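Local coordinates for protein-tyrosine-phosphatase (Shewanella sp., PDB 2Z72) that removes phosphate from phosphotyrosine as a cold-active phosphatase, probably by the two-metal chemistry of the calcineurin-like phosphoesterases, at residues 202-215 / 272-286. Numbering follows the deposited sequence. Where two conformers were deposited one is given.
Sequences DVLYMHGGISSEWI and TILQHFNVNHIVVGH. With ZN (zinc ion), chain C.
Asp-202 meets Asn-280 twice: its backbone O takes the Asn-280 N-H, and the anti lone pair of its OD1 receives Asn-280 ND2 at 2.9 Å, almost straight (173°) and in the amide plane, with the carboxylate turned nearly perpendicular to it. From here strands 203-206 and 281-284 run parallel: Leu-204 N bonds to His-281 O, Leu-204 O accepts Val-283 N, and Met-206 N reaches Val-283 O. Val-203 and Tyr-205 point to the sheet face that packs on strands 72-76 and 315-319; there Val-203 CG1 touches Val-283 CG2, and the Tyr-205 ring runs alongside Val-283. On the other face Leu-204 sets CD2 over the centre of the Phe-277 ring, 3.5 Å from its centroid, while in the conformer given Met-206 SD lies 3.6 Å from Val-284 CG1. Beyond the C-terminal side of this parallel pair lies the dinuclear metal centre of the calcineurin-like fold. His-207 NE2 and His-286 ND1 bind one zinc at 2.0 and 2.1 Å, with Asp-114, Asn-149 and a water as further ligands; His-286 CB lies over one His-207 ring face, and Thr-112 O holds His-207 ND1. Gly-208 O and Gly-285 O share a water. In its modelled conformer Ile-210 CG2 sits at the Phe-277 ring edge, near CE1. With CG anti to the backbone N (chi1 173°), the Trp-214 indole reaches Phe-277, taking CZ over one face, 3.2 Å from NE1, and Ile-215 CG1 covers the His-276 ring.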
loop_
_atom_site.group_PDB
_atom_site.type_symbol
_atom_site.label_atom_id
_atom_site.label_comp_id
_atom_site.label_asym_id
_atom_site.label_seq_id
_atom_site.Cartn_x
_atom_site.Cartn_y
_atom_site.Cartn_z
ATOM N N ASP A 202 -11.964 8.411 13.724
ATOM C CA ASP A 202 -11.804 7.582 14.894
ATOM C C ASP A 202 -11.240 6.210 14.545
ATOM O O ASP A 202 -11.493 5.240 15.248
ATOM C CB ASP A 202 -13.149 7.495 15.599
ATOM C CG ASP A 202 -14.218 6.829 14.765
ATOM O OD1 ASP A 202 -15.187 6.266 15.353
ATOM O OD2 ASP A 202 -14.144 6.844 13.527
ATOM N N VAL A 203 -10.404 6.130 13.482
ATOM C CA VAL A 203 -9.871 4.852 13.020
ATOM C C VAL A 203 -8.371 4.982 12.784
ATOM O O VAL A 203 -7.902 5.958 12.174
ATOM C CB VAL A 203 -10.578 4.396 11.732
ATOM C CG1 VAL A 203 -10.073 3.036 11.298
ATOM C CG2 VAL A 203 -12.085 4.397 11.907
ATOM N N LEU A 204 -7.625 4.004 13.252
ATOM C CA LEU A 204 -6.167 3.893 13.016
ATOM C C LEU A 204 -5.913 2.831 11.960
ATOM O O LEU A 204 -6.539 1.771 12.020
ATOM C CB LEU A 204 -5.457 3.543 14.313
ATOM C CG LEU A 204 -3.951 3.883 14.418
ATOM C CD1 LEU A 204 -3.736 5.379 14.497
ATOM C CD2 LEU A 204 -3.374 3.206 15.656
ATOM N N TYR A 205 -4.983 3.090 11.049
ATOM C CA TYR A 205 -4.693 2.213 9.904
ATOM C C TYR A 205 -3.187 1.954 9.873
ATOM O O TYR A 205 -2.376 2.876 9.883
ATOM C CB TYR A 205 -5.054 2.898 8.606
ATOM C CG TYR A 205 -6.495 3.246 8.425
ATOM C CD1 TYR A 205 -7.022 4.402 8.972
ATOM C CD2 TYR A 205 -7.341 2.423 7.694
ATOM C CE1 TYR A 205 -8.352 4.750 8.821
ATOM C CE2 TYR A 205 -8.673 2.753 7.556
ATOM C CZ TYR A 205 -9.200 3.935 8.102
ATOM O OH TYR A 205 -10.533 4.197 7.946
ATOM N N MET A 206 -2.806 0.685 9.711
ATOM C CA MET A 206 -1.435 0.299 9.443
ATOM C C MET A 206 -1.439 -1.147 8.940
ATOM O O MET A 206 -2.428 -1.850 8.969
ATOM C CB MET A 206 -0.574 0.491 10.681
ATOM C CG MET A 206 -0.618 -0.518 11.814
ATOM S SD MET A 206 -2.210 -0.716 12.641
ATOM C CE MET A 206 -2.502 1.000 13.112
ATOM N N HIS A 207 -0.253 -1.573 8.484
ATOM C CA HIS A 207 -0.208 -2.868 7.825
ATOM C C HIS A 207 -0.415 -4.053 8.763
ATOM O O HIS A 207 -1.254 -4.922 8.477
ATOM C CB HIS A 207 1.129 -2.977 7.090
ATOM C CG HIS A 207 1.223 -4.255 6.320
ATOM N ND1 HIS A 207 0.392 -4.493 5.245
ATOM C CD2 HIS A 207 1.991 -5.348 6.452
ATOM C CE1 HIS A 207 0.640 -5.691 4.783
ATOM N NE2 HIS A 207 1.637 -6.276 5.476
ATOM N N GLY A 208 0.341 -4.129 9.841
ATOM C CA GLY A 208 0.355 -5.277 10.743
ATOM C C GLY A 208 -0.497 -5.089 11.967
ATOM O O GLY A 208 -1.488 -5.795 12.210
ATOM N N GLY A 209 -0.127 -4.097 12.783
ATOM C CA GLY A 209 -0.870 -3.776 14.010
ATOM C C GLY A 209 0.068 -3.136 14.990
ATOM O O GLY A 209 1.254 -3.138 14.865
ATOM N N ILE A 210 -0.543 -2.552 16.069
ATOM C CA ILE A 210 0.198 -1.864 17.102
ATOM C C ILE A 210 0.178 -2.743 18.357
ATOM O O ILE A 210 -0.877 -3.052 18.892
ATOM C CB ILE A 210 -0.384 -0.465 17.361
ATOM C CG1 ILE A 210 -0.607 0.342 16.088
ATOM C CG2 ILE A 210 0.496 0.273 18.394
ATOM C CD1 ILE A 210 0.667 0.714 15.361
ATOM N N SER A 211 1.368 -3.087 18.802
ATOM C CA SER A 211 1.617 -3.841 20.019
ATOM C C SER A 211 1.797 -2.895 21.206
ATOM O O SER A 211 2.003 -1.696 21.046
ATOM C CB SER A 211 2.815 -4.739 19.883
ATOM O OG SER A 211 3.989 -3.907 19.732
ATOM N N SER A 212 1.746 -3.442 22.394
ATOM C CA SER A 212 1.870 -2.638 23.622
ATOM C C SER A 212 3.241 -2.011 23.727
ATOM O O SER A 212 3.432 -0.976 24.400
ATOM C CB SER A 212 1.563 -3.530 24.826
ATOM O OG SER A 212 0.130 -3.694 24.854
ATOM N N GLU A 213 4.232 -2.566 23.039
ATOM C CA GLU A 213 5.606 -1.946 23.008
ATOM C C GLU A 213 5.578 -0.549 22.439
ATOM O O GLU A 213 6.435 0.261 22.822
ATOM C CB GLU A 213 6.579 -2.873 22.264
ATOM C CG GLU A 213 8.008 -2.392 22.156
ATOM C CD GLU A 213 9.017 -3.406 21.695
ATOM O OE1 GLU A 213 8.559 -4.516 21.387
ATOM O OE2 GLU A 213 10.216 -2.995 21.558
ATOM N N TRP A 214 4.656 -0.233 21.522
ATOM C CA TRP A 214 4.509 1.135 21.046
ATOM C C TRP A 214 4.362 2.124 22.222
ATOM O O TRP A 214 4.888 3.213 22.246
ATOM C CB TRP A 214 3.272 1.201 20.105
ATOM C CG TRP A 214 2.911 2.613 19.676
ATOM C CD1 TRP A 214 2.190 3.588 20.342
ATOM C CD2 TRP A 214 3.269 3.207 18.419
ATOM N NE1 TRP A 214 2.071 4.720 19.632
ATOM C CE2 TRP A 214 2.737 4.514 18.427
ATOM C CE3 TRP A 214 3.997 2.771 17.290
ATOM C CZ2 TRP A 214 2.905 5.358 17.375
ATOM C CZ3 TRP A 214 4.135 3.645 16.252
ATOM C CH2 TRP A 214 3.608 4.929 16.256
ATOM N N ILE A 215 3.479 1.729 23.141
ATOM C CA ILE A 215 3.122 2.569 24.304
ATOM C C ILE A 215 4.275 2.751 25.248
ATOM O O ILE A 215 4.592 3.825 25.703
ATOM C CB ILE A 215 1.888 1.951 25.023
ATOM C CG1 ILE A 215 0.665 1.835 24.104
ATOM C CG2 ILE A 215 1.624 2.732 26.281
ATOM C CD1 ILE A 215 -0.579 1.215 24.684
ATOM N N THR A 272 -6.945 -1.213 25.582
ATOM C CA THR A 272 -5.899 -0.268 26.031
ATOM C C THR A 272 -5.207 0.387 24.839
ATOM O O THR A 272 -4.824 1.567 24.942
ATOM C CB THR A 272 -4.862 -1.002 26.893
ATOM O OG1 THR A 272 -5.465 -1.527 28.066
ATOM C CG2 THR A 272 -3.793 -0.049 27.381
ATOM N N ILE A 273 -5.082 -0.314 23.752
ATOM C CA ILE A 273 -4.492 0.315 22.558
ATOM C C ILE A 273 -5.426 1.300 21.915
ATOM O O ILE A 273 -5.052 2.416 21.545
ATOM C CB ILE A 273 -4.012 -0.820 21.629
ATOM C CG1 ILE A 273 -2.905 -1.614 22.331
ATOM C CG2 ILE A 273 -3.672 -0.242 20.271
ATOM C CD1 ILE A 273 -2.694 -3.018 21.807
ATOM N N LEU A 274 -6.716 0.940 21.772
ATOM C CA LEU A 274 -7.686 1.852 21.241
ATOM C C LEU A 274 -7.688 3.176 22.046
ATOM O O LEU A 274 -7.723 4.261 21.522
ATOM C CB LEU A 274 -9.098 1.273 21.306
ATOM C CG LEU A 274 -9.385 0.036 20.455
ATOM C CD1 LEU A 274 -10.762 -0.574 20.771
ATOM C CD2 LEU A 274 -9.233 0.414 18.986
ATOM N N GLN A 275 -7.700 3.041 23.381
ATOM C CA GLN A 275 -7.704 4.203 24.260
ATOM C C GLN A 275 -6.452 5.044 24.079
ATOM O O GLN A 275 -6.475 6.282 24.082
ATOM C CB GLN A 275 -7.854 3.720 25.742
ATOM C CG GLN A 275 -9.308 3.375 26.051
ATOM C CD GLN A 275 -9.475 2.483 27.261
ATOM O OE1 GLN A 275 -10.519 1.789 27.438
ATOM N NE2 GLN A 275 -8.440 2.531 28.112
ATOM N N HIS A 276 -5.311 4.381 23.886
ATOM C CA HIS A 276 -4.073 5.124 23.765
ATOM C C HIS A 276 -4.109 6.091 22.581
ATOM O O HIS A 276 -3.556 7.166 22.666
ATOM C CB HIS A 276 -2.912 4.103 23.534
ATOM C CG HIS A 276 -1.575 4.756 23.495
ATOM N ND1 HIS A 276 -0.747 5.103 22.446
ATOM C CD2 HIS A 276 -0.956 5.232 24.581
ATOM C CE1 HIS A 276 0.334 5.719 22.865
ATOM N NE2 HIS A 276 0.216 5.782 24.169
ATOM N N PHE A 277 -4.720 5.669 21.469
ATOM C CA PHE A 277 -4.800 6.477 20.261
ATOM C C PHE A 277 -6.116 7.246 20.129
ATOM O O PHE A 277 -6.312 7.964 19.170
ATOM C CB PHE A 277 -4.645 5.605 19.032
ATOM C CG PHE A 277 -3.261 4.996 18.877
ATOM C CD1 PHE A 277 -2.978 3.713 19.307
ATOM C CD2 PHE A 277 -2.238 5.738 18.247
ATOM C CE1 PHE A 277 -1.731 3.125 19.137
ATOM C CE2 PHE A 277 -1.029 5.139 18.091
ATOM C CZ PHE A 277 -0.744 3.836 18.490
ATOM N N ASN A 278 -7.032 7.085 21.099
ATOM C CA ASN A 278 -8.345 7.688 21.038
ATOM C C ASN A 278 -9.068 7.381 19.733
ATOM O O ASN A 278 -9.577 8.248 19.031
ATOM C CB ASN A 278 -8.261 9.209 21.223
ATOM C CG ASN A 278 -9.536 9.937 21.476
ATOM O OD1 ASN A 278 -9.670 11.116 21.033
ATOM N ND2 ASN A 278 -10.502 9.355 22.173
ATOM N N VAL A 279 -9.095 6.067 19.439
ATOM C CA VAL A 279 -9.817 5.540 18.291
ATOM C C VAL A 279 -10.822 4.513 18.749
ATOM O O VAL A 279 -10.700 3.916 19.800
ATOM C CB VAL A 279 -8.850 4.990 17.219
ATOM C CG1 VAL A 279 -8.018 6.136 16.663
ATOM C CG2 VAL A 279 -8.010 3.876 17.770
ATOM N N ASN A 280 -11.773 4.231 17.857
ATOM C CA ASN A 280 -12.717 3.186 18.069
ATOM C C ASN A 280 -12.453 1.914 17.288
ATOM O O ASN A 280 -13.070 0.868 17.545
ATOM C CB ASN A 280 -14.121 3.700 17.715
ATOM C CG ASN A 280 -14.591 4.737 18.697
ATOM O OD1 ASN A 280 -14.442 4.527 19.902
ATOM N ND2 ASN A 280 -15.121 5.823 18.197
ATOM N N HIS A 281 -11.562 1.935 16.298
ATOM C CA HIS A 281 -11.288 0.822 15.464
ATOM C C HIS A 281 -9.836 0.924 14.978
ATOM O O HIS A 281 -9.334 2.027 14.803
ATOM C CB HIS A 281 -12.150 0.708 14.207
ATOM C CG HIS A 281 -13.602 0.860 14.456
ATOM N ND1 HIS A 281 -14.448 -0.129 14.857
ATOM C CD2 HIS A 281 -14.361 2.000 14.451
ATOM C CE1 HIS A 281 -15.652 0.366 15.035
ATOM N NE2 HIS A 281 -15.655 1.685 14.796
ATOM N N ILE A 282 -9.274 -0.243 14.692
ATOM C CA ILE A 282 -7.975 -0.366 14.037
ATOM C C ILE A 282 -8.138 -1.268 12.814
ATOM O O ILE A 282 -8.745 -2.345 12.947
ATOM C CB ILE A 282 -6.870 -0.900 14.966
ATOM C CG1 ILE A 282 -6.753 -0.007 16.207
ATOM C CG2 ILE A 282 -5.512 -0.980 14.275
ATOM C CD1 ILE A 282 -5.856 -0.578 17.302
ATOM N N VAL A 283 -7.699 -0.797 11.677
ATOM C CA VAL A 283 -7.816 -1.491 10.399
ATOM C C VAL A 283 -6.418 -1.946 9.990
ATOM O O VAL A 283 -5.497 -1.100 9.902
ATOM C CB VAL A 283 -8.413 -0.539 9.384
ATOM C CG1 VAL A 283 -8.353 -1.157 7.949
ATOM C CG2 VAL A 283 -9.844 -0.248 9.707
ATOM N N VAL A 284 -6.277 -3.245 9.754
ATOM C CA VAL A 284 -4.977 -3.815 9.445
ATOM C C VAL A 284 -5.068 -4.805 8.269
ATOM O O VAL A 284 -6.137 -5.396 8.015
ATOM C CB VAL A 284 -4.375 -4.574 10.640
ATOM C CG1 VAL A 284 -4.225 -3.631 11.812
ATOM C CG2 VAL A 284 -5.233 -5.776 11.058
ATOM N N GLY A 285 -3.951 -4.950 7.611
ATOM C CA GLY A 285 -3.783 -5.975 6.573
ATOM C C GLY A 285 -2.919 -7.100 7.094
ATOM O O GLY A 285 -3.140 -7.565 8.250
ATOM N N HIS A 286 -1.947 -7.546 6.296
ATOM C CA HIS A 286 -0.817 -8.386 6.584
ATOM C C HIS A 286 -1.122 -9.846 6.853
ATOM O O HIS A 286 -0.374 -10.702 6.379
ATOM C CB HIS A 286 0.022 -7.807 7.747
ATOM C CG HIS A 286 1.298 -8.490 8.076
ATOM N ND1 HIS A 286 2.360 -8.687 7.249
ATOM C CD2 HIS A 286 1.702 -8.999 9.279
ATOM C CE1 HIS A 286 3.291 -9.305 7.938
ATOM N NE2 HIS A 286 2.950 -9.521 9.194
HETATM ZN ZN ZN C . 2.481 -8.075 5.209
HETATM O O HOH W 1 -17.025 3.742 14.555
HETATM O O HOH W 2 -1.764 -8.235 10.691
HETATM O O HOH W 3 1.727 -9.697 4.403
#